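Local coordinates for extracellular ligand-binding receptor (Desulfitobacterium hafniense, PDB 4Q6B), which binds leucine between two alpha/beta lobes and probably delivers it, and perhaps related amino acids, to an ABC transporter, at residues M101-P104 / A105-S108; P260-D264 / S265-D269; Q268-V271 / E272-R276; P281-S284 / Y285-A288. All coordinates share one frame; numbering follows the deposited sequence. Where two conformers were deposited one is given.

Interaction 1: residues M101-P104 / A105-S108. With LEU (leucine), chain B.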
loop_
_atom_site.group_PDB
_atom_site.type_symbol
_atom_site.label_atom_id
_atom_site.label_comp_id
_atom_site.label_asym_id
_atom_site.label_seq_id
_atom_site.Cartn_x
_atom_site.Cartn_y
_atom_site.Cartn_z
HETATM N N MSE A 101 9.764 11.750 4.017
HETATM C CA MSE A 101 9.414 10.852 2.931
HETATM C C MSE A 101 8.105 10.188 3.328
HETATM O O MSE A 101 8.020 9.612 4.401
HETATM C CB MSE A 101 10.478 9.767 2.754
HETATM C CG MSE A 101 10.276 9.011 1.447
HETATM SE SE MSE A 101 11.074 7.202 1.480
HETATM C CE MSE A 101 9.600 6.375 2.457
ATOM N N LEU A 102 7.066 10.329 2.514
ATOM C CA LEU A 102 5.749 9.752 2.899
ATOM C C LEU A 102 5.367 8.778 1.790
ATOM O O LEU A 102 5.106 9.228 0.672
ATOM C CB LEU A 102 4.711 10.863 3.066
ATOM C CG LEU A 102 3.255 10.443 3.271
ATOM C CD1 LEU A 102 3.078 9.668 4.541
ATOM C CD2 LEU A 102 2.355 11.707 3.352
ATOM N N SER A 103 5.376 7.478 2.075
ATOM C CA SER A 103 5.078 6.496 1.050
ATOM C C SER A 103 3.625 6.097 1.008
ATOM O O SER A 103 3.039 5.696 1.986
ATOM C CB SER A 103 5.914 5.223 1.182
ATOM O OG SER A 103 5.584 4.322 0.143
ATOM N N PRO A 104 3.065 6.244 -0.264
ATOM C CA PRO A 104 1.680 5.787 -0.348
ATOM C C PRO A 104 1.550 4.353 -0.854
ATOM O O PRO A 104 0.463 3.967 -1.233
ATOM C CB PRO A 104 1.057 6.761 -1.339
ATOM C CG PRO A 104 2.103 6.927 -2.363
ATOM C CD PRO A 104 3.410 6.872 -1.640
ATOM N N ALA A 105 2.648 3.620 -0.977
ATOM C CA ALA A 105 2.545 2.232 -1.386
ATOM C C ALA A 105 3.415 1.166 -0.711
ATOM O O ALA A 105 3.127 -0.007 -0.834
ATOM C CB ALA A 105 2.664 2.128 -2.891
ATOM N N SER A 106 4.476 1.567 -0.020
ATOM C CA SER A 106 5.421 0.578 0.471
ATOM C C SER A 106 4.919 -0.008 1.775
ATOM O O SER A 106 4.851 0.684 2.764
ATOM C CB SER A 106 6.806 1.206 0.682
ATOM O OG SER A 106 7.368 1.657 -0.532
ATOM N N THR A 107 4.631 -1.308 1.760
ATOM C CA THR A 107 3.967 -1.964 2.884
ATOM C C THR A 107 4.875 -2.831 3.751
ATOM O O THR A 107 4.416 -3.340 4.780
ATOM C CB THR A 107 2.817 -2.867 2.384
ATOM O OG1 THR A 107 3.356 -3.798 1.425
ATOM C CG2 THR A 107 1.716 -2.027 1.739
ATOM N N SER A 108 6.154 -2.971 3.418
ATOM C CA SER A 108 7.045 -3.765 4.270
ATOM C C SER A 108 7.136 -3.242 5.704
ATOM O O SER A 108 7.419 -2.067 5.942
ATOM C CB SER A 108 8.457 -3.797 3.708
ATOM O OG SER A 108 9.344 -4.503 4.616
HETATM N N LEU B . 3.299 -2.955 -1.494
HETATM C CA LEU B . 4.378 -3.130 -2.473
HETATM C C LEU B . 5.735 -2.922 -1.819
HETATM O O LEU B . 6.771 -3.109 -2.444
HETATM C CB LEU B . 4.187 -2.141 -3.622
HETATM C CG LEU B . 2.906 -2.627 -4.310
HETATM C CD1 LEU B . 1.957 -1.490 -4.544
HETATM C CD2 LEU B . 3.153 -3.413 -5.590
HETATM O OXT LEU B . 5.780 -2.598 -0.624
#

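Interaction 2: residues P260-D264 / S265-D269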
loop_
_atom_site.group_PDB
_atom_site.type_symbol
_atom_site.label_atom_id
_atom_site.label_comp_id
_atom_site.label_asym_id
_atom_site.label_seq_id
_atom_site.Cartn_x
_atom_site.Cartn_y
_atom_site.Cartn_z
ATOM N N PRO A 260 -14.173 2.860 -2.180
ATOM C CA PRO A 260 -14.868 3.963 -2.844
ATOM C C PRO A 260 -16.355 3.997 -2.549
ATOM O O PRO A 260 -17.028 4.941 -2.968
ATOM C CB PRO A 260 -14.635 3.685 -4.330
ATOM C CG PRO A 260 -14.384 2.200 -4.405
ATOM C CD PRO A 260 -13.771 1.782 -3.111
ATOM N N GLN A 261 -16.856 2.949 -1.898
ATOM C CA GLN A 261 -18.250 2.871 -1.466
ATOM C C GLN A 261 -18.405 3.231 0.016
ATOM O O GLN A 261 -19.496 3.042 0.573
ATOM C CB GLN A 261 -18.863 1.476 -1.742
ATOM C CG GLN A 261 -18.861 1.122 -3.205
ATOM C CD GLN A 261 -19.503 -0.236 -3.514
ATOM O OE1 GLN A 261 -19.852 -1.024 -2.605
ATOM N NE2 GLN A 261 -19.653 -0.512 -4.788
ATOM N N ARG A 262 -17.358 3.750 0.647
ATOM C CA ARG A 262 -17.445 4.088 2.084
ATOM C C ARG A 262 -18.424 5.243 2.205
ATOM O O ARG A 262 -18.293 6.248 1.499
ATOM C CB ARG A 262 -16.100 4.531 2.638
ATOM C CG ARG A 262 -16.122 4.580 4.157
ATOM C CD ARG A 262 -14.750 4.789 4.739
ATOM N NE ARG A 262 -14.317 6.134 4.486
ATOM C CZ ARG A 262 -14.031 7.023 5.430
ATOM N NH1 ARG A 262 -14.122 6.692 6.716
ATOM N NH2 ARG A 262 -13.637 8.244 5.075
ATOM N N PRO A 263 -19.433 5.091 3.063
ATOM C CA PRO A 263 -20.484 6.115 3.110
ATOM C C PRO A 263 -20.023 7.255 4.007
ATOM O O PRO A 263 -20.485 7.444 5.122
ATOM C CB PRO A 263 -21.688 5.352 3.672
ATOM C CG PRO A 263 -21.098 4.364 4.567
ATOM C CD PRO A 263 -19.736 3.950 3.933
ATOM N N ASP A 264 -19.061 8.010 3.485
ATOM C CA ASP A 264 -18.438 9.119 4.195
ATOM C C ASP A 264 -18.296 10.310 3.243
ATOM O O ASP A 264 -17.965 10.128 2.070
ATOM C CB ASP A 264 -17.065 8.683 4.680
ATOM C CG ASP A 264 -16.291 9.804 5.230
ATOM O OD1 ASP A 264 -16.540 10.133 6.418
ATOM O OD2 ASP A 264 -15.478 10.392 4.465
ATOM N N SER A 265 -18.551 11.517 3.753
ATOM C CA SER A 265 -18.552 12.728 2.929
ATOM C C SER A 265 -17.238 12.920 2.187
ATOM O O SER A 265 -17.226 13.249 1.002
ATOM C CB SER A 265 -18.820 13.960 3.788
ATOM O OG SER A 265 -17.773 14.152 4.725
ATOM N N ARG A 266 -16.123 12.704 2.873
ATOM C CA ARG A 266 -14.814 12.930 2.246
ATOM C C ARG A 266 -14.533 11.959 1.129
ATOM O O ARG A 266 -14.020 12.335 0.058
ATOM C CB ARG A 266 -13.670 12.896 3.269
ATOM C CG ARG A 266 -13.749 14.012 4.270
ATOM C CD ARG A 266 -12.457 14.103 5.071
ATOM N NE ARG A 266 -12.425 15.251 5.967
ATOM C CZ ARG A 266 -13.184 15.389 7.058
ATOM N NH1 ARG A 266 -14.071 14.454 7.403
ATOM N NH2 ARG A 266 -13.069 16.473 7.810
ATOM N N THR A 267 -14.803 10.680 1.381
ATOM C CA THR A 267 -14.601 9.642 0.367
ATOM C C THR A 267 -15.503 9.982 -0.818
ATOM O O THR A 267 -15.039 10.001 -1.957
ATOM C CB THR A 267 -15.018 8.274 0.906
ATOM O OG1 THR A 267 -14.179 7.958 2.029
ATOM C CG2 THR A 267 -14.876 7.179 -0.178
ATOM N N GLN A 268 -16.780 10.267 -0.572
ATOM C CA GLN A 268 -17.677 10.501 -1.706
ATOM C C GLN A 268 -17.368 11.796 -2.446
ATOM O O GLN A 268 -17.528 11.834 -3.667
ATOM C CB GLN A 268 -19.175 10.462 -1.298
ATOM C CG GLN A 268 -19.564 9.056 -0.785
ATOM C CD GLN A 268 -19.229 7.977 -1.813
ATOM O OE1 GLN A 268 -19.599 8.088 -3.003
ATOM N NE2 GLN A 268 -18.628 6.891 -1.340
ATOM N N ASP A 269 -16.907 12.849 -1.750
ATOM C CA ASP A 269 -16.541 14.072 -2.472
ATOM C C ASP A 269 -15.382 13.791 -3.447
ATOM O O ASP A 269 -15.388 14.256 -4.619
ATOM C CB ASP A 269 -16.172 15.170 -1.474
ATOM C CG ASP A 269 -15.702 16.426 -2.138
ATOM O OD1 ASP A 269 -16.514 17.089 -2.789
ATOM O OD2 ASP A 269 -14.491 16.743 -2.028
HETATM O O HOH W 1 -14.351 11.997 7.106
#

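Interaction 3: residues Q268-V271 / E272-R276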
loop_
_atom_site.group_PDB
_atom_site.type_symbol
_atom_site.label_atom_id
_atom_site.label_comp_id
_atom_site.label_asym_id
_atom_site.label_seq_id
_atom_site.Cartn_x
_atom_site.Cartn_y
_atom_site.Cartn_z
ATOM N N GLN A 268 -16.780 10.267 -0.572
ATOM C CA GLN A 268 -17.677 10.501 -1.706
ATOM C C GLN A 268 -17.368 11.796 -2.446
ATOM O O GLN A 268 -17.528 11.834 -3.667
ATOM C CB GLN A 268 -19.175 10.462 -1.298
ATOM C CG GLN A 268 -19.564 9.056 -0.785
ATOM C CD GLN A 268 -19.229 7.977 -1.813
ATOM O OE1 GLN A 268 -19.599 8.088 -3.003
ATOM N NE2 GLN A 268 -18.628 6.891 -1.340
ATOM N N ASP A 269 -16.907 12.849 -1.750
ATOM C CA ASP A 269 -16.541 14.072 -2.472
ATOM C C ASP A 269 -15.382 13.791 -3.447
ATOM O O ASP A 269 -15.388 14.256 -4.619
ATOM C CB ASP A 269 -16.172 15.170 -1.474
ATOM C CG ASP A 269 -15.702 16.426 -2.138
ATOM O OD1 ASP A 269 -16.514 17.089 -2.789
ATOM O OD2 ASP A 269 -14.491 16.743 -2.028
ATOM N N PHE A 270 -14.403 13.029 -2.965
ATOM C CA PHE A 270 -13.254 12.646 -3.779
ATOM C C PHE A 270 -13.665 11.789 -4.980
ATOM O O PHE A 270 -13.207 12.039 -6.134
ATOM C CB PHE A 270 -12.259 11.904 -2.899
ATOM C CG PHE A 270 -11.201 11.151 -3.661
ATOM C CD1 PHE A 270 -10.169 11.836 -4.244
ATOM C CD2 PHE A 270 -11.281 9.752 -3.810
ATOM C CE1 PHE A 270 -9.162 11.135 -4.955
ATOM C CE2 PHE A 270 -10.248 9.036 -4.508
ATOM C CZ PHE A 270 -9.207 9.751 -5.091
ATOM N N VAL A 271 -14.485 10.769 -4.736
ATOM C CA VAL A 271 -14.872 9.849 -5.821
ATOM C C VAL A 271 -15.581 10.629 -6.946
ATOM O O VAL A 271 -15.298 10.422 -8.144
ATOM C CB VAL A 271 -15.740 8.683 -5.274
ATOM C CG1 VAL A 271 -16.547 8.040 -6.391
ATOM C CG2 VAL A 271 -14.847 7.662 -4.578
ATOM N N GLU A 272 -16.515 11.515 -6.571
ATOM C CA GLU A 272 -17.234 12.319 -7.550
ATOM C C GLU A 272 -16.312 13.287 -8.301
ATOM O O GLU A 272 -16.391 13.405 -9.536
ATOM C CB GLU A 272 -18.360 13.109 -6.887
ATOM C CG GLU A 272 -19.147 13.969 -7.873
ATOM C CD GLU A 272 -19.847 13.160 -8.969
ATOM O OE1 GLU A 272 -20.048 11.932 -8.790
ATOM O OE2 GLU A 272 -20.203 13.765 -10.011
ATOM N N ALA A 273 -15.456 13.986 -7.557
ATOM C CA ALA A 273 -14.512 14.928 -8.165
ATOM C C ALA A 273 -13.576 14.191 -9.117
ATOM O O ALA A 273 -13.305 14.677 -10.230
ATOM C CB ALA A 273 -13.703 15.657 -7.084
ATOM N N PHE A 274 -13.124 13.011 -8.705
ATOM C CA PHE A 274 -12.139 12.293 -9.510
ATOM C C PHE A 274 -12.833 11.830 -10.808
ATOM O O PHE A 274 -12.317 12.052 -11.923
ATOM C CB PHE A 274 -11.557 11.124 -8.722
ATOM C CG PHE A 274 -10.440 10.457 -9.429
ATOM C CD1 PHE A 274 -10.709 9.529 -10.427
ATOM C CD2 PHE A 274 -9.135 10.788 -9.139
ATOM C CE1 PHE A 274 -9.676 8.921 -11.147
ATOM C CE2 PHE A 274 -8.090 10.182 -9.841
ATOM C CZ PHE A 274 -8.388 9.233 -10.849
ATOM N N ARG A 275 -13.999 11.210 -10.658
ATOM C CA ARG A 275 -14.778 10.815 -11.822
ATOM C C ARG A 275 -15.064 11.956 -12.800
ATOM O O ARG A 275 -14.976 11.780 -14.021
ATOM C CB ARG A 275 -16.105 10.210 -11.378
ATOM C CG ARG A 275 -16.009 8.818 -10.818
ATOM C CD ARG A 275 -17.428 8.272 -10.623
ATOM N NE ARG A 275 -17.420 6.877 -10.182
ATOM C CZ ARG A 275 -17.491 5.832 -11.005
ATOM N NH1 ARG A 275 -17.563 6.019 -12.320
ATOM N NH2 ARG A 275 -17.485 4.595 -10.514
ATOM N N ARG A 276 -15.445 13.117 -12.278
ATOM C CA ARG A 276 -15.736 14.262 -13.135
ATOM C C ARG A 276 -14.520 14.784 -13.895
ATOM O O ARG A 276 -14.620 15.156 -15.076
ATOM C CB ARG A 276 -16.365 15.395 -12.315
ATOM C CG ARG A 276 -16.493 16.693 -13.086
ATOM C CD ARG A 276 -17.640 17.527 -12.555
ATOM N NE ARG A 276 -17.210 18.510 -11.561
ATOM C CZ ARG A 276 -17.087 19.815 -11.808
ATOM N NH1 ARG A 276 -17.357 20.290 -13.021
ATOM N NH2 ARG A 276 -16.695 20.649 -10.848
#

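Interaction 4: residues P281-S284 / Y285-A288. With LEU (leucine), chain B.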
loop_
_atom_site.group_PDB
_atom_site.type_symbol
_atom_site.label_atom_id
_atom_site.label_comp_id
_atom_site.label_asym_id
_atom_site.label_seq_id
_atom_site.Cartn_x
_atom_site.Cartn_y
_atom_site.Cartn_z
ATOM N N PRO A 281 -13.230 5.647 -12.541
ATOM C CA PRO A 281 -13.176 5.552 -11.082
ATOM C C PRO A 281 -11.740 5.687 -10.560
ATOM O O PRO A 281 -10.820 5.256 -11.254
ATOM C CB PRO A 281 -13.630 4.118 -10.822
ATOM C CG PRO A 281 -14.353 3.705 -12.038
ATOM C CD PRO A 281 -13.603 4.356 -13.143
ATOM N N PRO A 282 -11.563 6.260 -9.374
ATOM C CA PRO A 282 -10.187 6.294 -8.855
ATOM C C PRO A 282 -9.729 4.913 -8.389
ATOM O O PRO A 282 -10.553 4.082 -7.982
ATOM C CB PRO A 282 -10.276 7.246 -7.661
ATOM C CG PRO A 282 -11.726 7.116 -7.190
ATOM C CD PRO A 282 -12.528 6.930 -8.472
ATOM N N THR A 283 -8.421 4.680 -8.453
ATOM C CA THR A 283 -7.794 3.484 -7.885
ATOM C C THR A 283 -7.395 3.735 -6.419
ATOM O O THR A 283 -7.411 4.878 -5.934
ATOM C CB THR A 283 -6.505 3.176 -8.639
ATOM O OG1 THR A 283 -5.647 4.339 -8.610
ATOM C CG2 THR A 283 -6.794 2.837 -10.099
ATOM N N SER A 284 -7.023 2.666 -5.716
ATOM C CA SER A 284 -6.491 2.808 -4.351
ATOM C C SER A 284 -5.225 3.695 -4.322
ATOM O O SER A 284 -4.984 4.419 -3.353
ATOM C CB SER A 284 -6.190 1.418 -3.787
ATOM O OG SER A 284 -5.131 0.807 -4.514
ATOM N N TYR A 285 -4.408 3.620 -5.366
ATOM C CA TYR A 285 -3.216 4.490 -5.424
ATOM C C TYR A 285 -3.526 5.970 -5.671
ATOM O O TYR A 285 -2.865 6.857 -5.076
ATOM C CB TYR A 285 -2.235 3.965 -6.497
ATOM C CG TYR A 285 -1.857 2.535 -6.192
ATOM C CD1 TYR A 285 -1.073 2.225 -5.098
ATOM C CD2 TYR A 285 -2.414 1.495 -6.937
ATOM C CE1 TYR A 285 -0.762 0.881 -4.796
ATOM C CE2 TYR A 285 -2.126 0.178 -6.646
ATOM C CZ TYR A 285 -1.302 -0.125 -5.575
ATOM O OH TYR A 285 -1.038 -1.459 -5.306
ATOM N N ALA A 286 -4.553 6.237 -6.507
ATOM C CA ALA A 286 -5.022 7.622 -6.683
ATOM C C ALA A 286 -5.466 8.157 -5.327
ATOM O O ALA A 286 -5.182 9.316 -4.982
ATOM C CB ALA A 286 -6.199 7.678 -7.606
ATOM N N ALA A 287 -6.182 7.313 -4.579
ATOM C CA ALA A 287 -6.679 7.721 -3.246
ATOM C C ALA A 287 -5.559 7.957 -2.217
ATOM O O ALA A 287 -5.585 8.941 -1.470
ATOM C CB ALA A 287 -7.707 6.674 -2.719
ATOM N N ALA A 288 -4.584 7.062 -2.174
ATOM C CA ALA A 288 -3.417 7.210 -1.289
ATOM C C ALA A 288 -2.576 8.442 -1.660
ATOM O O ALA A 288 -2.121 9.187 -0.783
ATOM C CB ALA A 288 -2.582 5.927 -1.329
HETATM N N LEU B . 3.299 -2.955 -1.494
HETATM C CA LEU B . 4.378 -3.130 -2.473
HETATM C C LEU B . 5.735 -2.922 -1.819
HETATM O O LEU B . 6.771 -3.109 -2.444
HETATM C CB LEU B . 4.187 -2.141 -3.622
HETATM C CG LEU B . 2.906 -2.627 -4.310
HETATM C CD1 LEU B . 1.957 -1.490 -4.544
HETATM C CD2 LEU B . 3.153 -3.413 -5.590
HETATM O OXT LEU B . 5.780 -2.598 -0.624
#

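Interaction 1: residues M101-P104 / A105-S108
Ser-103 OG is gripped by two backbone N-H groups from the turn that follows it. Ser-106 N donates to Ser-103 OG at 3.0 Å. Ala-105 N donates to Ser-103 OG at 3.2 Å. Both bonds are fairly straight. The setting is the C-terminal end of strand 101-103, in the parallel sheet of one lobe of a periplasmic binding protein, where the chain turns into the leucine pocket. With chi1 at -179°, OG lies opposite the backbone N of its own residue and reaches forward over the bend at Pro-104. The same oxygen also bonds to the carbonyl of His-81, so this buried hydroxyl joins the turn to the neighbouring loop. Ser-106 OG is held by Arg-82 O and Ser-87 OG.

The turn fixed in this way presents polar groups to the bound leucine. The ligand ammonium N donates to Ala-105 O and to Thr-107 OG1, each at 3.0 Å. Asp-126 is a further partner of that threonine hydroxyl. Ser-84 OG and Asn-231 OD1 also hydrogen-bond to the ligand. The carboxylate is met from the backbone: Thr-107 N donates to leucine OXT at 2.9 Å, with an angle of 164°.

Interaction 2: residues P260-D264 / S265-D269
The flat guanidinium of Arg-262 has Asp-264 CB over one face and Thr-267 OG1 at its edge. CB stands 3.4 Å above the plane, toward the rim. The hydroxyl oxygen lies in the plane and is held side-on by two nitrogens: Arg-262 NE and NH2 are each 3.1 Å from Thr-267 OG1. The arginine chain bends at chi3 (71°), and its side chain crosses that of Thr-267 at about a right angle, with NE and NH2 turned to the hydroxyl. OG1 is also bonded to Val-324 O, so it links this corner to a separate loop.

Arg-262 NH2 also forms a salt bridge with Asp-264 OD2 at 2.9 Å. Asp-264 is the N-cap of helix 265-278. Its OD2 takes the N-H of Thr-267 at 3.2 Å through the anti lone pair, and that of Arg-266 through a weak, bent bond. The other oxygen, OD1, accepts from a water; the link from that water on to Arg-266 NH1 is too short to be certain.

Gln-268 folds back from the first turn, bent at chi2 (-55°). Its NE2 donates to Arg-262 O at 2.9 Å and to Pro-260 O at 3.0 Å. Arg-262 O lies in the amide plane, whereas Pro-260 O is tilted from it. The nitrogen sits above both carbonyl planes. Gln-268 N closes the first helical turn on Asp-264 O.

The cap thus places a carboxylate where the helix N-terminus and an arginine both offer positive charge. This would be expected to favour its ionised form.

Interaction 3: residues Q268-V271 / E272-R276
Phe-270 and Phe-274, one helical turn apart, lie side by side and point the same way. Their nearest side-chain carbons are Phe-270 CZ and Phe-274 CD2, 4.2 Å apart. The ring centroids are 5.8 Å apart and the planes meet at 49°, an oblique pairing. Phe-274 CB comes over one face of the Phe-270 ring. Both side chains have CG anti to the backbone N, with chi1 at 165° and -173°, and this similarity sets the rings in a row.

On another side of the helix, Val-271 runs beside the extended chain of Arg-275. Val-271 CG1 approaches the edge of the guanidinium, 4.1 Å from Arg-275 NE. The aliphatic part of the arginine passes Val-271 O, with Arg-275 CG 3.2 Å from that oxygen.

The backbone of helix 265-278 fixes the spacing of these pairs. Phe-274 N donates to Phe-270 O at 2.7 Å, and Arg-275 N donates to Val-271 O at 2.9 Å. The same i to i+4 pattern joins Glu-272 to Gln-268 and Ala-273 to Asp-269.

Farther out, the two phenylalanines are buried against other parts of the lobe. Leu-32 of helix 26-39 touches both, and so does Pro-282. Helix 284-301 supplies Ala-287 and Tyr-290 to Phe-270, and Ala-286 to Phe-274.

The helix is therefore amphipathic. Its aromatic face is held by dispersion and burial, while Asp-269, Glu-272, Arg-275 and Arg-276 keep their charges on the exposed surface.

Interaction 4: residues P281-S284 / Y285-A288
Tyr-285 leaves the first turn of helix 284-301 and runs toward the bound leucine. Its CB passes 4.0 Å from Thr-283 OG1. With chi1 at -57°, CG is anti to the carbonyl carbon, and the ring comes to lie beside Ser-284. The serine OG sits over one face of the ring, near its rim, 3.7 Å from Tyr-285 CD2. A weak hydrogen bond joins that same OG to Asp-234. Farther along the ring, the ligand's methyl carbon CD1 approaches obliquely, 3.6 Å from Tyr-285 CE1. At the tip, Tyr-285 OH is 3.1 Å from leucine CD1, a close approach to an apolar group.

The turn that carries the tyrosine is capped by Thr-283. Its OG1 accepts from Ala-286 N at 3.0 Å, with an angle of 159°. A chi1 of 55° puts this oxygen between the backbone N and the carbonyl carbon, where it can meet the N-H. OG1 is also bonded to Asp-24 O. Behind the cap, the first helical bonds run from Ala-287 N to Thr-283 O and from Ala-288 N to Ser-284 O. Pro-282 CB packs on Ala-286 CB at 4.1 Å.

The arrangement is a threonine N-cap at a helix start, here set beside the ligand site. It places an aromatic ring against the leucine side chain in the cleft of a periplasmic binding protein.

Interactions 1 and 4 both touch the bound leucine, with centres about 14 Å apart. Interaction 1 holds the ligand's polar end, and interaction 4 meets its side chain. They also touch directly: Ala-105 CB is 4.1 Å from Tyr-285 CE1, and Pro-104 O is 3.6 Å from Ala-288 CB. Interactions 2 and 3 follow one another along helix 265-278 and share Gln-268 and Asp-269. Interaction 3 then leans on interaction 4, with Phe-274 CE1 3.5 Å from Pro-282 CA. A chain of packing thus runs from the outer helix through helix 284-301 to the pocket. Interaction 2 is the surface end of it, its centre about 23 Å from that of interaction 1.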